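Local coordinates for fumarate reductase iron-sulfur subunit (Mycolicibacterium smegmatis, PDB 7D6V), which probably passes electrons from the flavoprotein subunit of succinate dehydrogenase through its three iron-sulfur clusters toward quinone at the membrane anchor, at residues D47-W52 with D100-V105; A2-K7 with F81-V86; R9-D14 with V89-T94. All coordinates share one frame; numbering follows the deposited sequence.

Interaction 1. Residues D47-W52 with D100-V105; sequences DLAVRW and DLVTDV
Arg51 holds the backbone carbonyl of Thr103 end-on with both terminal nitrogens. NH1 and NH2 of Arg51 lie 3.1 and 3.0 Å from Thr103 O. The oxygen sits somewhat out of the guanidinium plane, and both N-H bonds are bent. The arginine chain runs out extended and turns at CG-CD (chi3 -92°), which swings the guanidinium over the second segment. The other polar bonds lie at Ala49. Ala49 N donates to Asp100 OD2 at 2.9 Å, with an N-H...O angle of 157°. The carboxylate uses its anti lone pair here, and its OD1 is taken by Arg12 and Gly13. Leu101 N returns a weak bond to Ala49 O. Within the 2Fe-2S domain, of the beta-grasp ferredoxin fold, residues 47-52 lead into the cluster-binding loop. Residues 100-105 come about 50 residues later in the chain.

The van der Waals contacts centre on Val102, whose two methyls divide the work. Val102 CG1 lies over one guanidinium face, 3.4 Å from Arg51 CZ. Val102 CG2 packs on Ala49 CB at 3.7 Å. Val105 CG2 approaches Arg51 NH1 obliquely. Leu48 CD1 rests against Asp100 CB at 3.8 Å. Phe530 of the succinate dehydrogenase subunit A chain packs on both Ala49 and Val102.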
loop_
_atom_site.group_PDB
_atom_site.type_symbol
_atom_site.label_atom_id
_atom_site.label_comp_id
_atom_site.label_asym_id
_atom_site.label_seq_id
_atom_site.Cartn_x
_atom_site.Cartn_y
_atom_site.Cartn_z
ATOM N N ASP B 47 20.800 -18.378 -0.693
ATOM C CA ASP B 47 19.553 -19.054 -1.028
ATOM C C ASP B 47 18.464 -18.839 0.019
ATOM O O ASP B 47 17.519 -19.628 0.090
ATOM C CB ASP B 47 19.802 -20.548 -1.218
ATOM C CG ASP B 47 20.525 -21.167 -0.047
ATOM O OD1 ASP B 47 21.156 -20.416 0.724
ATOM O OD2 ASP B 47 20.448 -22.400 0.120
ATOM N N LEU B 48 18.574 -17.793 0.833
ATOM C CA LEU B 48 17.579 -17.519 1.862
ATOM C C LEU B 48 16.325 -16.908 1.247
ATOM O O LEU B 48 16.404 -15.943 0.484
ATOM C CB LEU B 48 18.158 -16.584 2.921
ATOM C CG LEU B 48 17.179 -15.966 3.915
ATOM C CD1 LEU B 48 16.808 -16.977 4.969
ATOM C CD2 LEU B 48 17.796 -14.738 4.547
ATOM N N ALA B 49 15.166 -17.456 1.609
ATOM C CA ALA B 49 13.892 -17.076 1.007
ATOM C C ALA B 49 13.302 -15.849 1.698
ATOM O O ALA B 49 13.138 -15.845 2.920
ATOM C CB ALA B 49 12.926 -18.255 1.102
ATOM N N VAL B 50 12.979 -14.806 0.923
ATOM C CA VAL B 50 12.580 -13.527 1.517
ATOM C C VAL B 50 11.254 -12.992 0.980
ATOM O O VAL B 50 10.329 -12.733 1.758
ATOM C CB VAL B 50 13.684 -12.471 1.337
ATOM C CG1 VAL B 50 13.270 -11.163 1.977
ATOM C CG2 VAL B 50 14.971 -12.956 1.950
ATOM N N ARG B 51 11.147 -12.818 -0.341
ATOM C CA ARG B 51 9.965 -12.238 -0.996
ATOM C C ARG B 51 9.720 -10.783 -0.573
ATOM O O ARG B 51 8.819 -10.465 0.199
ATOM C CB ARG B 51 8.701 -13.072 -0.753
ATOM C CG ARG B 51 7.531 -12.583 -1.590
ATOM C CD ARG B 51 6.189 -12.921 -0.987
ATOM N NE ARG B 51 5.678 -14.192 -1.485
ATOM C CZ ARG B 51 4.899 -15.009 -0.787
ATOM N NH1 ARG B 51 4.527 -14.684 0.442
ATOM N NH2 ARG B 51 4.487 -16.146 -1.321
ATOM N N TRP B 52 10.583 -9.908 -1.075
ATOM C CA TRP B 52 10.353 -8.471 -1.051
ATOM C C TRP B 52 10.133 -7.973 -2.476
ATOM O O TRP B 52 10.546 -8.616 -3.444
ATOM C CB TRP B 52 11.546 -7.732 -0.442
ATOM C CG TRP B 52 12.777 -7.873 -1.272
ATOM C CD1 TRP B 52 13.500 -9.006 -1.479
ATOM C CD2 TRP B 52 13.418 -6.844 -2.030
ATOM N NE1 TRP B 52 14.556 -8.748 -2.312
ATOM C CE2 TRP B 52 14.529 -7.424 -2.664
ATOM C CE3 TRP B 52 13.163 -5.486 -2.228
ATOM C CZ2 TRP B 52 15.386 -6.695 -3.481
ATOM C CZ3 TRP B 52 14.011 -4.766 -3.040
ATOM C CH2 TRP B 52 15.109 -5.370 -3.656
ATOM N N ASP B 100 11.964 -20.488 3.902
ATOM C CA ASP B 100 12.452 -19.858 5.127
ATOM C C ASP B 100 11.554 -18.744 5.661
ATOM O O ASP B 100 11.010 -18.852 6.763
ATOM C CB ASP B 100 13.865 -19.326 4.877
ATOM C CG ASP B 100 14.731 -20.311 4.129
ATOM O OD1 ASP B 100 14.870 -21.458 4.596
ATOM O OD2 ASP B 100 15.268 -19.946 3.067
ATOM N N LEU B 101 11.366 -17.672 4.896
ATOM C CA LEU B 101 10.536 -16.560 5.346
ATOM C C LEU B 101 9.321 -16.340 4.459
ATOM O O LEU B 101 8.636 -15.324 4.606
ATOM C CB LEU B 101 11.357 -15.272 5.429
ATOM C CG LEU B 101 12.497 -15.230 6.446
ATOM C CD1 LEU B 101 13.165 -13.872 6.430
ATOM C CD2 LEU B 101 12.002 -15.571 7.837
ATOM N N VAL B 102 9.035 -17.263 3.549
ATOM C CA VAL B 102 7.967 -17.120 2.570
ATOM C C VAL B 102 6.858 -18.098 2.922
ATOM O O VAL B 102 7.117 -19.285 3.148
ATOM C CB VAL B 102 8.489 -17.363 1.145
ATOM C CG1 VAL B 102 7.399 -17.116 0.130
ATOM C CG2 VAL B 102 9.669 -16.471 0.875
ATOM N N THR B 103 5.628 -17.600 2.974
ATOM C CA THR B 103 4.464 -18.426 3.242
ATOM C C THR B 103 3.555 -18.444 2.021
ATOM O O THR B 103 3.655 -17.600 1.130
ATOM C CB THR B 103 3.683 -17.930 4.465
ATOM O OG1 THR B 103 3.459 -16.520 4.353
ATOM C CG2 THR B 103 4.457 -18.214 5.734
ATOM N N ASP B 104 2.664 -19.431 1.993
ATOM C CA ASP B 104 1.690 -19.569 0.913
ATOM C C ASP B 104 0.484 -18.707 1.253
ATOM O O ASP B 104 -0.472 -19.156 1.886
ATOM C CB ASP B 104 1.305 -21.029 0.722
ATOM C CG ASP B 104 0.418 -21.244 -0.483
ATOM O OD1 ASP B 104 -0.496 -22.089 -0.404
ATOM O OD2 ASP B 104 0.628 -20.565 -1.507
ATOM N N VAL B 105 0.531 -17.446 0.838
ATOM C CA VAL B 105 -0.605 -16.533 1.031
ATOM C C VAL B 105 -1.476 -16.677 -0.212
ATOM O O VAL B 105 -1.453 -15.870 -1.142
ATOM C CB VAL B 105 -0.154 -15.092 1.291
ATOM C CG1 VAL B 105 0.419 -14.970 2.686
ATOM C CG2 VAL B 105 0.895 -14.662 0.279
#

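Interaction 2. Residues A2-K7 with F81-V86; sequences ATYDAK and FGEDEV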
loop_
_atom_site.group_PDB
_atom_site.type_symbol
_atom_site.label_atom_id
_atom_site.label_comp_id
_atom_site.label_asym_id
_atom_site.label_seq_id
_atom_site.Cartn_x
_atom_site.Cartn_y
_atom_site.Cartn_z
ATOM N N ALA B 2 26.979 4.520 15.054
ATOM C CA ALA B 2 27.199 3.329 15.862
ATOM C C ALA B 2 26.980 2.065 15.044
ATOM O O ALA B 2 25.900 1.475 15.070
ATOM C CB ALA B 2 26.287 3.336 17.077
ATOM N N THR B 3 28.013 1.659 14.311
ATOM C CA THR B 3 27.992 0.416 13.556
ATOM C C THR B 3 28.457 -0.723 14.451
ATOM O O THR B 3 29.547 -0.663 15.027
ATOM C CB THR B 3 28.884 0.518 12.318
ATOM O OG1 THR B 3 28.410 1.575 11.475
ATOM C CG2 THR B 3 28.878 -0.777 11.544
ATOM N N TYR B 4 27.626 -1.755 14.568
ATOM C CA TYR B 4 27.895 -2.876 15.454
ATOM C C TYR B 4 27.506 -4.166 14.748
ATOM O O TYR B 4 26.990 -4.156 13.627
ATOM C CB TYR B 4 27.141 -2.729 16.781
ATOM C CG TYR B 4 25.638 -2.763 16.639
ATOM C CD1 TYR B 4 24.915 -3.884 17.010
ATOM C CD2 TYR B 4 24.944 -1.677 16.135
ATOM C CE1 TYR B 4 23.545 -3.922 16.880
ATOM C CE2 TYR B 4 23.576 -1.707 16.001
ATOM C CZ TYR B 4 22.881 -2.831 16.377
ATOM O OH TYR B 4 21.514 -2.862 16.248
ATOM N N ASP B 5 27.756 -5.284 15.418
ATOM C CA ASP B 5 27.417 -6.611 14.917
ATOM C C ASP B 5 26.234 -7.124 15.726
ATOM O O ASP B 5 26.343 -7.310 16.941
ATOM C CB ASP B 5 28.614 -7.552 15.021
ATOM C CG ASP B 5 29.556 -7.433 13.837
ATOM O OD1 ASP B 5 29.080 -7.152 12.719
ATOM O OD2 ASP B 5 30.774 -7.623 14.025
ATOM N N ALA B 6 25.111 -7.350 15.055
ATOM C CA ALA B 6 23.893 -7.787 15.716
ATOM C C ALA B 6 23.770 -9.305 15.687
ATOM O O ALA B 6 24.457 -9.997 14.934
ATOM C CB ALA B 6 22.665 -7.159 15.062
ATOM N N LYS B 7 22.877 -9.817 16.528
ATOM C CA LYS B 7 22.570 -11.241 16.595
ATOM C C LYS B 7 21.157 -11.461 16.068
ATOM O O LYS B 7 20.177 -11.066 16.710
ATOM C CB LYS B 7 22.716 -11.766 18.021
ATOM C CG LYS B 7 24.137 -11.688 18.557
ATOM C CD LYS B 7 24.246 -12.283 19.949
ATOM C CE LYS B 7 23.557 -11.408 20.985
ATOM N NZ LYS B 7 24.229 -10.095 21.156
ATOM N N PHE B 81 15.679 -2.142 18.629
ATOM C CA PHE B 81 16.294 -3.201 19.406
ATOM C C PHE B 81 17.663 -2.758 19.902
ATOM O O PHE B 81 18.360 -1.986 19.241
ATOM C CB PHE B 81 16.441 -4.464 18.559
ATOM C CG PHE B 81 15.233 -4.779 17.735
ATOM C CD1 PHE B 81 14.031 -5.098 18.335
ATOM C CD2 PHE B 81 15.295 -4.725 16.356
ATOM C CE1 PHE B 81 12.919 -5.378 17.574
ATOM C CE2 PHE B 81 14.187 -5.003 15.592
ATOM C CZ PHE B 81 12.997 -5.331 16.200
ATOM N N GLY B 82 18.043 -3.257 21.071
ATOM C CA GLY B 82 19.355 -2.970 21.604
ATOM C C GLY B 82 20.454 -3.656 20.818
ATOM O O GLY B 82 20.228 -4.569 20.024
ATOM N N GLU B 83 21.683 -3.195 21.049
ATOM C CA GLU B 83 22.829 -3.774 20.361
ATOM C C GLU B 83 23.197 -5.147 20.904
ATOM O O GLU B 83 23.858 -5.921 20.203
ATOM C CB GLU B 83 24.025 -2.830 20.456
ATOM C CG GLU B 83 23.781 -1.478 19.817
ATOM C CD GLU B 83 25.038 -0.643 19.713
ATOM O OE1 GLU B 83 24.953 0.494 19.208
ATOM O OE2 GLU B 83 26.110 -1.121 20.138
ATOM N N ASP B 84 22.785 -5.470 22.128
ATOM C CA ASP B 84 22.979 -6.797 22.692
ATOM C C ASP B 84 21.685 -7.602 22.731
ATOM O O ASP B 84 21.627 -8.637 23.399
ATOM C CB ASP B 84 23.588 -6.695 24.092
ATOM C CG ASP B 84 22.860 -5.700 24.973
ATOM O OD1 ASP B 84 22.122 -4.849 24.433
ATOM O OD2 ASP B 84 23.031 -5.765 26.208
ATOM N N GLU B 85 20.651 -7.147 22.033
ATOM C CA GLU B 85 19.384 -7.855 21.951
ATOM C C GLU B 85 19.360 -8.737 20.711
ATOM O O GLU B 85 19.855 -8.350 19.649
ATOM C CB GLU B 85 18.224 -6.858 21.915
ATOM C CG GLU B 85 16.848 -7.482 21.819
ATOM C CD GLU B 85 15.745 -6.505 22.169
ATOM O OE1 GLU B 85 16.061 -5.389 22.626
ATOM O OE2 GLU B 85 14.559 -6.853 21.991
ATOM N N VAL B 86 18.789 -9.928 20.850
ATOM C CA VAL B 86 18.683 -10.874 19.746
ATOM C C VAL B 86 17.375 -10.628 19.010
ATOM O O VAL B 86 16.309 -10.554 19.628
ATOM C CB VAL B 86 18.767 -12.323 20.251
ATOM C CG1 VAL B 86 18.537 -13.297 19.107
ATOM C CG2 VAL B 86 20.110 -12.578 20.901
#
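Lys7 O faces Val86, and Val86 CA lies 3.4 Å from Lys7 O in a CA-H...O contact. The CG1 methyl of Val86 also approaches Lys7 O, at 3.7 Å. Here the first strand of the beta-grasp domain, 4-14, begins to run parallel to strand 86-87, and a backbone bond between Lys7 and Val87 continues the pairing. The lysine chain bends twice near its end and crosses Val86 at about a right angle. Lys7 CE touches Val86 CG2 at 3.6 Å, while Lys7 NZ is still 3.7 Å from Asp84 O.

At the other end, Glu83 lies flat over Tyr4. Glu83 CG stands above the middle of the Tyr4 ring, 3.6 Å from the centroid, as a CH-pi contact. The glutamate is extended beyond CG (chi2 -170°), which carries the carboxylate along the ring. The two planes are only 5° apart and stacked. Ala2 CB meets Glu83 OE1 at 3.8 Å. Glu83 belongs to the type I turn from Gly82 to Glu85.

No hydrogen bond or salt bridge joins these two segments at the surface. The aliphatic parts of Lys7 and Glu83 do much of the packing. The Glu83 carboxylate also stacks on the ring, its charge not paired across the contact.

Interaction 3. Residues R9-D14 with V89-T94; sequences RVWRGD and VTPLRT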
loop_
_atom_site.group_PDB
_atom_site.type_symbol
_atom_site.label_atom_id
_atom_site.label_comp_id
_atom_site.label_asym_id
_atom_site.label_seq_id
_atom_site.Cartn_x
_atom_site.Cartn_y
_atom_site.Cartn_z
ATOM N N ARG B 9 18.346 -14.424 14.571
ATOM C CA ARG B 9 17.981 -15.806 14.845
ATOM C C ARG B 9 16.925 -16.238 13.819
ATOM O O ARG B 9 15.811 -16.633 14.144
ATOM C CB ARG B 9 17.549 -15.971 16.303
ATOM C CG ARG B 9 17.277 -17.401 16.707
ATOM C CD ARG B 9 16.868 -17.557 18.167
ATOM N NE ARG B 9 15.573 -16.969 18.481
ATOM C CZ ARG B 9 15.100 -16.842 19.715
ATOM N NH1 ARG B 9 15.819 -17.266 20.741
ATOM N NH2 ARG B 9 13.909 -16.300 19.925
ATOM N N VAL B 10 17.267 -16.087 12.535
ATOM C CA VAL B 10 16.330 -16.301 11.434
ATOM C C VAL B 10 15.905 -17.763 11.342
ATOM O O VAL B 10 16.718 -18.682 11.507
ATOM C CB VAL B 10 16.975 -15.831 10.117
ATOM C CG1 VAL B 10 16.078 -16.128 8.929
ATOM C CG2 VAL B 10 17.307 -14.355 10.188
ATOM N N TRP B 11 14.618 -17.983 11.058
ATOM C CA TRP B 11 14.065 -19.326 10.908
ATOM C C TRP B 11 14.347 -19.878 9.512
ATOM O O TRP B 11 14.081 -19.213 8.507
ATOM C CB TRP B 11 12.557 -19.306 11.163
ATOM C CG TRP B 11 11.915 -20.667 11.198
ATOM C CD1 TRP B 11 11.741 -21.459 12.290
ATOM C CD2 TRP B 11 11.364 -21.391 10.089
ATOM N NE1 TRP B 11 11.119 -22.628 11.936
ATOM C CE2 TRP B 11 10.879 -22.612 10.589
ATOM C CE3 TRP B 11 11.238 -21.127 8.724
ATOM C CZ2 TRP B 11 10.276 -23.562 9.773
ATOM C CZ3 TRP B 11 10.642 -22.071 7.919
ATOM C CH2 TRP B 11 10.170 -23.274 8.443
ATOM N N ARG B 12 14.877 -21.100 9.451
ATOM C CA ARG B 12 15.178 -21.776 8.195
ATOM C C ARG B 12 14.438 -23.105 8.127
ATOM O O ARG B 12 14.326 -23.812 9.129
ATOM C CB ARG B 12 16.685 -22.032 8.035
ATOM C CG ARG B 12 17.579 -20.838 8.276
ATOM C CD ARG B 12 17.417 -19.770 7.215
ATOM N NE ARG B 12 17.434 -20.308 5.859
ATOM C CZ ARG B 12 18.522 -20.416 5.105
ATOM N NH1 ARG B 12 18.436 -20.913 3.882
ATOM N NH2 ARG B 12 19.700 -20.037 5.576
ATOM N N GLY B 13 13.944 -23.445 6.948
ATOM C CA GLY B 13 13.293 -24.721 6.740
ATOM C C GLY B 13 12.233 -24.617 5.664
ATOM O O GLY B 13 12.165 -23.642 4.924
ATOM N N ASP B 14 11.408 -25.655 5.594
ATOM C CA ASP B 14 10.296 -25.715 4.648
ATOM C C ASP B 14 9.127 -26.404 5.345
ATOM O O ASP B 14 9.101 -26.546 6.571
ATOM C CB ASP B 14 10.711 -26.402 3.337
ATOM C CG ASP B 14 11.318 -27.776 3.551
ATOM O OD1 ASP B 14 12.294 -28.105 2.848
ATOM O OD2 ASP B 14 10.827 -28.532 4.411
ATOM N N VAL B 89 13.684 -13.472 13.456
ATOM C CA VAL B 89 12.841 -13.269 12.283
ATOM C C VAL B 89 12.315 -14.622 11.822
ATOM O O VAL B 89 13.095 -15.527 11.505
ATOM C CB VAL B 89 13.613 -12.562 11.158
ATOM C CG1 VAL B 89 12.658 -12.082 10.079
ATOM C CG2 VAL B 89 14.422 -11.409 11.717
ATOM N N THR B 90 10.997 -14.748 11.766
ATOM C CA THR B 90 10.295 -15.955 11.362
ATOM C C THR B 90 9.228 -15.593 10.343
ATOM O O THR B 90 8.810 -14.435 10.256
ATOM C CB THR B 90 9.639 -16.662 12.561
ATOM O OG1 THR B 90 8.494 -15.920 12.991
ATOM C CG2 THR B 90 10.615 -16.804 13.711
ATOM N N PRO B 91 8.775 -16.558 9.545
ATOM C CA PRO B 91 7.665 -16.293 8.625
ATOM C C PRO B 91 6.351 -16.142 9.376
ATOM O O PRO B 91 6.250 -16.375 10.581
ATOM C CB PRO B 91 7.653 -17.527 7.724
ATOM C CG PRO B 91 8.249 -18.592 8.562
ATOM C CD PRO B 91 9.304 -17.922 9.378
ATOM N N LEU B 92 5.329 -15.724 8.635
ATOM C CA LEU B 92 3.985 -15.648 9.187
ATOM C C LEU B 92 3.522 -17.031 9.628
ATOM O O LEU B 92 3.687 -18.015 8.903
ATOM C CB LEU B 92 3.024 -15.068 8.152
ATOM C CG LEU B 92 3.377 -13.702 7.566
ATOM C CD1 LEU B 92 2.310 -13.257 6.592
ATOM C CD2 LEU B 92 3.546 -12.679 8.666
ATOM N N ARG B 93 2.938 -17.104 10.821
ATOM C CA ARG B 93 2.589 -18.375 11.436
ATOM C C ARG B 93 1.143 -18.786 11.204
ATOM O O ARG B 93 0.712 -19.800 11.753
ATOM C CB ARG B 93 2.873 -18.328 12.939
ATOM C CG ARG B 93 4.345 -18.375 13.288
ATOM C CD ARG B 93 4.558 -18.355 14.786
ATOM N NE ARG B 93 4.537 -19.696 15.357
ATOM C CZ ARG B 93 4.592 -19.954 16.658
ATOM N NH1 ARG B 93 4.673 -18.961 17.526
ATOM N NH2 ARG B 93 4.570 -21.204 17.091
ATOM N N THR B 94 0.382 -18.028 10.417
ATOM C CA THR B 94 -1.001 -18.378 10.115
ATOM C C THR B 94 -1.152 -19.123 8.799
ATOM O O THR B 94 -2.099 -19.899 8.640
ATOM C CB THR B 94 -1.867 -17.112 10.088
ATOM O OG1 THR B 94 -1.677 -16.385 11.304
ATOM C CG2 THR B 94 -3.338 -17.455 9.953
#
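Arg9 opens the contact with its carbonyl, as Arg9 O lies 3.9 Å from Val89 N. This is too long to count as a bond. Arg9 is instead bonded through its backbone to Val87, two residues earlier. The first strand of the beta-grasp 2Fe-2S domain thus runs beside the chain that continues from strand 86-87. In this fold the N-terminal hairpin is joined at its first strand by a late strand running parallel to it. Val89 extends this pairing by one more bond; Thr90 and Pro91 then only pack on the strand.

Val10 comes next and is buried. Val10 CA makes a CA-H...O contact of 3.3 Å with Val89 O. Val10 CG2 packs loosely on Val89 CB, 4.2 Å away. On the other side of the strand Val10 bonds by its backbone to His21 of the hairpin partner.

Trp11 makes the hydrogen bond of the contact. Trp11 N donates to Val89 O at 2.9 Å, with an N-H...O angle of 155°. The ring leaves the strand with CG opposite the backbone N (chi1 -173°), which sends it toward Pro91. The two side chains cross at about a right angle, and Pro91 CD meets the indole obliquely, 3.8 Å from Trp11 CE3. The methyl of Thr90 comes up beside the start of the same side chain, with Thr90 CG2 4.1 Å from Trp11 CB. On the pyrrole side of the indole, Trp11 NE1 bonds to Gln20 O of the membrane anchor subunit, so this residue also reaches a neighbouring chain.

Farther on, the indole lies along its own strand, so that Gly13 N stands 3.7 Å above one face of the Trp11 ring, displaced toward the rim.

Overall arrangement
Interactions 2 and 3 share strand 4-14, and their centres are 20 Å apart. Interaction 2 involves the beginning of the strand, interaction 3 its second half. They meet where Val86 CG1 touches Arg9 CB at 4.0 Å. Interaction 1 lies next to interaction 3, their centres 9 Å apart, and Asp100 joins them. Asp100 OD1 forms a salt bridge with Arg12 NE at 3.1 Å, and the Asp100 carbonyl packs near Trp11 and Pro91. Interactions 1 and 2 do not touch. Interaction 1 approaches two clusters: the side chain of Val50 is about 8 Å from the 2Fe-2S cluster and that of Val105 about 10 Å from the 4Fe-4S cluster. In interaction 3 the side chain of Val89 is about 12 Å from the 2Fe-2S cluster.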